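Local coordinates for profilin (Schizosaccharomyces pombe, PDB 3D9Y), which binds monomeric actin and thereby tunes actin polymerisation, also binds PIP2, and is essential for cytokinesis in fission yeast, at residues Q4-T9 and D120-V125; Q67-I72 and V99-E104; G87-A92 and K113-L118. All coordinates share one frame; numbering follows the deposited sequence.

Contact 1 (Q4-T9 and D120-V125); sequences QAYVDT and DYLVGV
Y6 reaches from helix 3-12 to the last turns of helix 108-125, where it meets Y121 and L122. The helices themselves stand well apart, with 10.3 Å between the CA atoms of Y6 and L122, and long side chains bridge the gap. The contact is one of packing. With CG beside its backbone N (chi1 -83°), Y6 carries its ring outward, and the phenolic end does the touching. Its OH lies 3.4 Å from CE2 of Y121, at the edge of that ring and near its plane, the two tyrosine side chains crossing at about a right angle. The side chain of L122 slides past that of Y6 in the opposite direction, and its CD2 comes within 3.8 Å of Y6 CE1. The Y6 ring further meets that of W3. Within the second helix, CG2 of V125 sits over the centre of the Y121 ring, 3.9 Å above its plane.

Among the polar groups, NE2 of Q4 holds the carboxylate of D8 one turn on, 3.0 Å from OD1, and also reaches the carbonyl oxygen of A33 on strand 30-33. In profilins the N- and C-terminal helices together form the aromatic cleft for proline-rich ligands, and this cluster is consistent with that role. With no hydrogen bond between the helices here, the junction probably depends mainly on close packing.

Contact 2 (Q67-I72 and V99-E104); sequences QKYITI and VSHYPE
Y69 and H101 extend toward each other through different first torsions: the tyrosine sets CG beside its backbone N, whereas the histidine holds CG opposite its own N (chi1 -177°). The side chains meet at about a right angle, and the phenolic oxygen arrives at the rim of the imidazole, close to its plane. Y69 OH is 3.1 Å from ND1 of H101 and almost as near its CE1, at 3.2 Å, so the oxygen lies across the ND1-CE1 bond. That placement explains why the hydrogen bond from ND1 to the hydroxyl is weak and strongly bent, with 124° at the hydrogen. The two rings approach each other along their borders, centroids 6.0 Å apart and planes inclined at 72°, without stacking.

The two residues belong to strands 67-74 and 96-102 of the antiparallel profilin sheet, which are separated in it by strands 78-83 and 86-92. Their CA atoms are nevertheless just 10.8 Å apart, less than three flat strand spacings, because the sheet curls toward this face. Y69 packs on I88 and L83 of the intervening strands, and the side chain of H101 also touches E86 and D18, acidic residues whose charge, if close enough, might favour a protonated imidazole. A phenylalanine in place of Y69 would probably leave ND1 of H101 without this oxygen partner and the imidazole freer to turn. V99, two residues before H101 in the strand, points to the same face and also packs against I88.

Contact 3 (G87-A92 and K113-L118); sequences GIICVA and KITEAL
I89 and V91 of strand 86-92 pack against T115 and E116 of helix 108-125, the C-terminal helix that lies on one face of the central antiparallel sheet in the profilin fold. The segments run nearly parallel, at 16°, with their axes 8.4 Å apart at closest approach. Along the strand, I89 comes first. Its CG2 methyl touches CG2 of T115 at 3.8 Å, the side chains crossing obliquely, while the remainder of I89 turns toward A111 and A112 of the same helix. C90 points to the opposite face of the sheet. V91 follows, wedged between two helix residues: its CG2 reaches T115 CG2 at 3.7 Å, and both of its methyls lie against the carboxylate of E116.

T115 OG1 and E116 OE2 have hydrogen-bond partners outside these segments: T115 OG1 bonds to S100 OG on the adjoining strand and to A111 O, and E116 OE2 to Y80 OH and S78 OG. E116 gets there by a bend at chi2 (-82°), which folds its carboxylate back over the valine, with OE2 3.6 Å from V91 CG2 and OE1 3.3 Å from V91 CG1.

In the fold
Contacts 1 and 3 share helix 108-125, and their centres lie about 11 Å apart; Y6 CD1 and L118 CD1 touch at 3.9 Å, joining the paired terminal helices to the packing of helix on sheet. The centre of contact 2 lies about 11 Å from that of contact 3 and about 20 Å from that of contact 1, which lies on the other side of the chain's centre. Contacts 2 and 3 use the neighbouring strands 96-102 and 86-92 and alternate along the chain, while contact 1 spans both by pairing the chain's two end helices. S100 O and I89 N, 2.8 Å apart, probably hydrogen-bond, joining contacts 2 and 3 within the sheet. Together the three contacts tie the sheet and both chain ends into one compact domain.

Contact 1 (Q4-T9 and D120-V125)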
# COMPACT_ATOMS: atom_id res chain seq x y z
N GLN A 4 -2.61 4.66 13.49
CA GLN A 4 -2.90 5.92 12.81
C GLN A 4 -1.66 6.82 12.75
O GLN A 4 -1.48 7.55 11.78
CB GLN A 4 -4.07 6.67 13.47
CG GLN A 4 -4.56 7.88 12.66
CD GLN A 4 -5.06 7.50 11.27
OE1 GLN A 4 -5.70 6.47 11.09
NE2 GLN A 4 -4.76 8.33 10.28
N ALA A 5 -0.82 6.76 13.78
CA ALA A 5 0.40 7.56 13.82
C ALA A 5 1.39 7.13 12.74
O ALA A 5 2.15 7.95 12.23
CB ALA A 5 1.05 7.46 15.16
N TYR A 6 1.40 5.85 12.42
CA TYR A 6 2.20 5.36 11.31
C TYR A 6 1.74 5.99 9.99
O TYR A 6 2.55 6.38 9.16
CB TYR A 6 2.17 3.82 11.25
CG TYR A 6 3.16 3.16 12.18
CD1 TYR A 6 4.45 2.89 11.76
CD2 TYR A 6 2.81 2.81 13.48
CE1 TYR A 6 5.37 2.28 12.60
CE2 TYR A 6 3.72 2.20 14.33
CZ TYR A 6 5.00 1.94 13.89
OH TYR A 6 5.91 1.34 14.72
N VAL A 7 0.43 6.11 9.80
CA VAL A 7 -0.10 6.73 8.59
C VAL A 7 0.22 8.23 8.55
O VAL A 7 0.80 8.73 7.58
CB VAL A 7 -1.63 6.49 8.47
CG1 VAL A 7 -2.25 7.42 7.44
CG2 VAL A 7 -1.90 5.04 8.13
N ASP A 8 -0.14 8.93 9.63
CA ASP A 8 -0.08 10.39 9.65
C ASP A 8 1.35 10.91 9.76
O ASP A 8 1.77 11.77 8.98
CB ASP A 8 -0.93 10.94 10.80
CG ASP A 8 -2.43 10.75 10.58
OD1 ASP A 8 -2.89 10.53 9.43
OD2 ASP A 8 -3.18 10.83 11.58
N THR A 9 2.10 10.39 10.73
CA THR A 9 3.43 10.89 11.01
C THR A 9 4.47 10.26 10.09
O THR A 9 5.24 10.96 9.44
CB THR A 9 3.82 10.64 12.49
OG1 THR A 9 2.93 11.37 13.35
CG2 THR A 9 5.25 11.07 12.78
N ASP A 120 10.12 -2.83 6.36
CA ASP A 120 11.31 -3.49 6.91
C ASP A 120 11.45 -3.23 8.39
O ASP A 120 11.80 -4.14 9.15
CB ASP A 120 12.57 -3.01 6.19
CG ASP A 120 12.74 -3.62 4.82
OD1 ASP A 120 12.11 -4.67 4.54
OD2 ASP A 120 13.52 -3.06 4.01
N TYR A 121 11.23 -1.98 8.79
CA TYR A 121 11.19 -1.61 10.23
C TYR A 121 10.17 -2.47 10.97
O TYR A 121 10.50 -3.13 11.95
CB TYR A 121 10.85 -0.14 10.39
CG TYR A 121 10.63 0.33 11.80
CD1 TYR A 121 11.70 0.61 12.65
CD2 TYR A 121 9.34 0.54 12.30
CE1 TYR A 121 11.50 1.07 13.94
CE2 TYR A 121 9.13 1.00 13.59
CZ TYR A 121 10.21 1.27 14.41
OH TYR A 121 10.01 1.73 15.70
N LEU A 122 8.93 -2.47 10.49
CA LEU A 122 7.88 -3.24 11.12
C LEU A 122 8.21 -4.74 11.16
O LEU A 122 7.92 -5.39 12.16
CB LEU A 122 6.53 -2.98 10.45
CG LEU A 122 5.93 -1.60 10.72
CD1 LEU A 122 4.77 -1.34 9.78
CD2 LEU A 122 5.49 -1.45 12.17
N VAL A 123 8.84 -5.27 10.12
CA VAL A 123 9.26 -6.68 10.15
C VAL A 123 10.31 -6.92 11.25
O VAL A 123 10.21 -7.89 12.01
CB VAL A 123 9.75 -7.17 8.76
CG1 VAL A 123 10.38 -8.55 8.82
CG2 VAL A 123 8.57 -7.20 7.79
N GLY A 124 11.29 -6.01 11.35
CA GLY A 124 12.32 -6.08 12.39
C GLY A 124 11.74 -6.01 13.79
O GLY A 124 12.25 -6.65 14.71
N VAL A 125 10.68 -5.23 13.95
CA VAL A 125 10.00 -5.11 15.24
C VAL A 125 9.21 -6.37 15.55
O VAL A 125 9.03 -6.73 16.72
CB VAL A 125 9.10 -3.85 15.30
CG1 VAL A 125 8.31 -3.80 16.60
CG2 VAL A 125 9.95 -2.59 15.18

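Contact 2 (Q67-I72 and V99-E104)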
# COMPACT_ATOMS: atom_id res chain seq x y z
N GLN A 67 -10.67 2.98 -7.21
CA GLN A 67 -9.80 3.35 -8.32
C GLN A 67 -9.00 2.14 -8.79
O GLN A 67 -8.50 1.39 -7.96
CB GLN A 67 -8.83 4.43 -7.85
CG GLN A 67 -8.10 5.16 -8.96
CD GLN A 67 -8.83 6.41 -9.41
OE1 GLN A 67 -8.20 7.45 -9.62
NE2 GLN A 67 -10.15 6.33 -9.54
N LYS A 68 -8.88 1.96 -10.10
CA LYS A 68 -8.07 0.87 -10.67
C LYS A 68 -6.75 1.41 -11.21
O LYS A 68 -6.75 2.26 -12.10
CB LYS A 68 -8.81 0.11 -11.79
CG LYS A 68 -7.93 -0.96 -12.44
CD LYS A 68 -8.67 -1.80 -13.47
CE LYS A 68 -9.58 -2.83 -12.82
NZ LYS A 68 -9.92 -3.92 -13.78
N TYR A 69 -5.65 0.91 -10.66
CA TYR A 69 -4.30 1.29 -11.09
C TYR A 69 -3.72 0.20 -11.98
O TYR A 69 -4.04 -0.98 -11.82
CB TYR A 69 -3.37 1.48 -9.89
CG TYR A 69 -3.81 2.57 -8.95
CD1 TYR A 69 -3.17 3.80 -8.91
CD2 TYR A 69 -4.88 2.37 -8.09
CE1 TYR A 69 -3.59 4.80 -8.06
CE2 TYR A 69 -5.31 3.36 -7.23
CZ TYR A 69 -4.66 4.57 -7.22
OH TYR A 69 -5.08 5.55 -6.35
N ILE A 70 -2.88 0.62 -12.91
CA ILE A 70 -2.14 -0.30 -13.77
C ILE A 70 -0.97 -0.86 -12.97
O ILE A 70 -0.15 -0.10 -12.47
CB ILE A 70 -1.60 0.44 -15.01
CG1 ILE A 70 -2.77 0.98 -15.84
CG2 ILE A 70 -0.70 -0.48 -15.83
N THR A 71 -0.90 -2.19 -12.87
CA THR A 71 0.16 -2.86 -12.12
C THR A 71 1.51 -2.74 -12.86
O THR A 71 1.60 -3.05 -14.06
CB THR A 71 -0.19 -4.36 -11.91
OG1 THR A 71 -1.51 -4.48 -11.35
CG2 THR A 71 0.80 -5.03 -11.02
N ILE A 72 2.54 -2.28 -12.16
CA ILE A 72 3.89 -2.18 -12.74
C ILE A 72 4.91 -3.09 -12.05
O ILE A 72 5.97 -3.39 -12.62
CB ILE A 72 4.40 -0.72 -12.79
CG1 ILE A 72 4.52 -0.13 -11.38
CG2 ILE A 72 3.48 0.12 -13.71
CD1 ILE A 72 5.29 1.15 -11.30
N VAL A 99 -0.16 0.56 2.50
CA VAL A 99 -0.65 1.10 1.24
C VAL A 99 -0.35 2.61 1.19
O VAL A 99 -0.89 3.37 1.99
CB VAL A 99 -2.16 0.87 1.12
CG1 VAL A 99 -2.69 1.40 -0.18
CG2 VAL A 99 -2.49 -0.62 1.27
N SER A 100 0.48 3.02 0.23
CA SER A 100 0.88 4.43 0.05
C SER A 100 0.53 4.97 -1.35
O SER A 100 0.96 4.41 -2.33
CB SER A 100 2.40 4.56 0.25
OG SER A 100 2.76 4.37 1.61
N HIS A 101 -0.23 6.06 -1.41
CA HIS A 101 -0.49 6.79 -2.65
C HIS A 101 0.48 7.97 -2.75
O HIS A 101 0.73 8.65 -1.75
CB HIS A 101 -1.94 7.31 -2.66
CG HIS A 101 -2.35 8.00 -3.92
ND1 HIS A 101 -3.12 7.39 -4.89
CD2 HIS A 101 -2.12 9.26 -4.36
CE1 HIS A 101 -3.34 8.25 -5.88
NE2 HIS A 101 -2.73 9.38 -5.58
N TYR A 102 1.02 8.23 -3.94
CA TYR A 102 1.88 9.39 -4.19
C TYR A 102 1.40 10.24 -5.38
O TYR A 102 0.86 9.71 -6.36
CB TYR A 102 3.34 8.95 -4.37
CG TYR A 102 3.60 8.07 -5.58
CD1 TYR A 102 4.01 8.63 -6.78
CD2 TYR A 102 3.47 6.69 -5.51
CE1 TYR A 102 4.25 7.85 -7.90
CE2 TYR A 102 3.72 5.90 -6.63
CZ TYR A 102 4.12 6.49 -7.82
OH TYR A 102 4.36 5.75 -8.95
N PRO A 103 1.56 11.58 -5.29
CA PRO A 103 1.21 12.51 -6.37
C PRO A 103 2.28 12.64 -7.45
O PRO A 103 3.37 12.09 -7.32
CB PRO A 103 1.08 13.84 -5.62
CG PRO A 103 2.09 13.73 -4.55
CD PRO A 103 2.03 12.30 -4.10
N GLU A 104 1.98 13.42 -8.50
CA GLU A 104 2.89 13.59 -9.64
C GLU A 104 4.28 14.12 -9.27
O GLU A 104 5.26 13.87 -10.00
CB GLU A 104 2.26 14.52 -10.70
CG GLU A 104 1.96 15.95 -10.22
CD GLU A 104 1.81 16.95 -11.36
OE1 GLU A 104 1.42 16.54 -12.48
OE2 GLU A 104 2.09 18.14 -11.14

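Contact 3 (G87-A92 and K113-L118)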
# COMPACT_ATOMS: atom_id res chain seq x y z
N GLY A 87 0.53 7.22 -8.36
CA GLY A 87 0.66 5.78 -8.19
C GLY A 87 0.45 5.32 -6.77
O GLY A 87 0.09 6.10 -5.88
N ILE A 88 0.68 4.03 -6.58
CA ILE A 88 0.34 3.35 -5.36
C ILE A 88 1.42 2.32 -5.09
O ILE A 88 1.87 1.63 -6.01
CB ILE A 88 -1.08 2.72 -5.49
CG1 ILE A 88 -1.65 2.34 -4.13
CG2 ILE A 88 -1.08 1.53 -6.44
CD1 ILE A 88 -2.59 3.37 -3.56
N ILE A 89 1.85 2.25 -3.83
CA ILE A 89 2.88 1.31 -3.37
C ILE A 89 2.29 0.49 -2.23
O ILE A 89 1.91 1.04 -1.19
CB ILE A 89 4.07 2.08 -2.80
CG1 ILE A 89 4.63 3.07 -3.82
CG2 ILE A 89 5.16 1.10 -2.24
CD1 ILE A 89 5.22 2.48 -5.10
N CYS A 90 2.20 -0.82 -2.43
CA CYS A 90 1.68 -1.74 -1.43
C CYS A 90 2.79 -2.71 -1.01
O CYS A 90 3.38 -3.38 -1.85
CB CYS A 90 0.52 -2.53 -2.00
SG CYS A 90 -0.82 -1.52 -2.64
N VAL A 91 3.03 -2.82 0.29
CA VAL A 91 4.13 -3.62 0.79
C VAL A 91 3.66 -4.44 1.99
O VAL A 91 3.13 -3.90 2.97
CB VAL A 91 5.34 -2.76 1.17
CG1 VAL A 91 6.53 -3.65 1.55
CG2 VAL A 91 5.72 -1.85 0.01
N ALA A 92 3.86 -5.76 1.90
CA ALA A 92 3.42 -6.67 2.95
C ALA A 92 4.50 -6.89 4.01
O ALA A 92 5.68 -7.06 3.70
CB ALA A 92 2.99 -8.00 2.33
N LYS A 113 10.71 3.64 -1.70
CA LYS A 113 11.80 3.55 -0.72
C LYS A 113 11.28 3.82 0.69
O LYS A 113 11.58 3.08 1.63
CB LYS A 113 12.93 4.53 -1.06
CG LYS A 113 13.83 4.04 -2.21
CD LYS A 113 14.62 5.18 -2.87
CE LYS A 113 15.27 4.73 -4.17
NZ LYS A 113 15.59 5.87 -5.08
N ILE A 114 10.45 4.85 0.83
CA ILE A 114 9.86 5.18 2.14
C ILE A 114 8.98 4.03 2.67
O ILE A 114 9.13 3.59 3.81
CB ILE A 114 9.03 6.49 2.04
CG1 ILE A 114 9.97 7.68 1.85
CG2 ILE A 114 8.14 6.71 3.29
CD1 ILE A 114 9.33 8.89 1.26
N THR A 115 8.10 3.52 1.81
CA THR A 115 7.11 2.51 2.23
C THR A 115 7.79 1.16 2.49
O THR A 115 7.49 0.50 3.50
CB THR A 115 5.90 2.46 1.32
OG1 THR A 115 5.38 3.70 1.00
CG2 THR A 115 4.99 1.41 1.57
N GLU A 116 8.74 0.79 1.64
CA GLU A 116 9.52 -0.45 1.86
C GLU A 116 10.33 -0.38 3.16
O GLU A 116 10.47 -1.36 3.86
CB GLU A 116 10.46 -0.72 0.69
CG GLU A 116 9.73 -1.04 -0.64
CD GLU A 116 9.25 -2.50 -0.81
OE1 GLU A 116 9.45 -3.34 0.10
OE2 GLU A 116 8.67 -2.80 -1.88
N ALA A 117 10.88 0.79 3.46
CA ALA A 117 11.68 0.98 4.67
C ALA A 117 10.81 0.86 5.91
O ALA A 117 11.20 0.18 6.88
CB ALA A 117 12.37 2.33 4.63
N LEU A 118 9.63 1.48 5.90
CA LEU A 118 8.70 1.36 7.02
C LEU A 118 8.27 -0.11 7.21
O LEU A 118 8.12 -0.57 8.32
CB LEU A 118 7.47 2.27 6.84
CG LEU A 118 6.60 2.48 8.07
CD1 LEU A 118 7.40 3.10 9.24
CD2 LEU A 118 5.36 3.32 7.73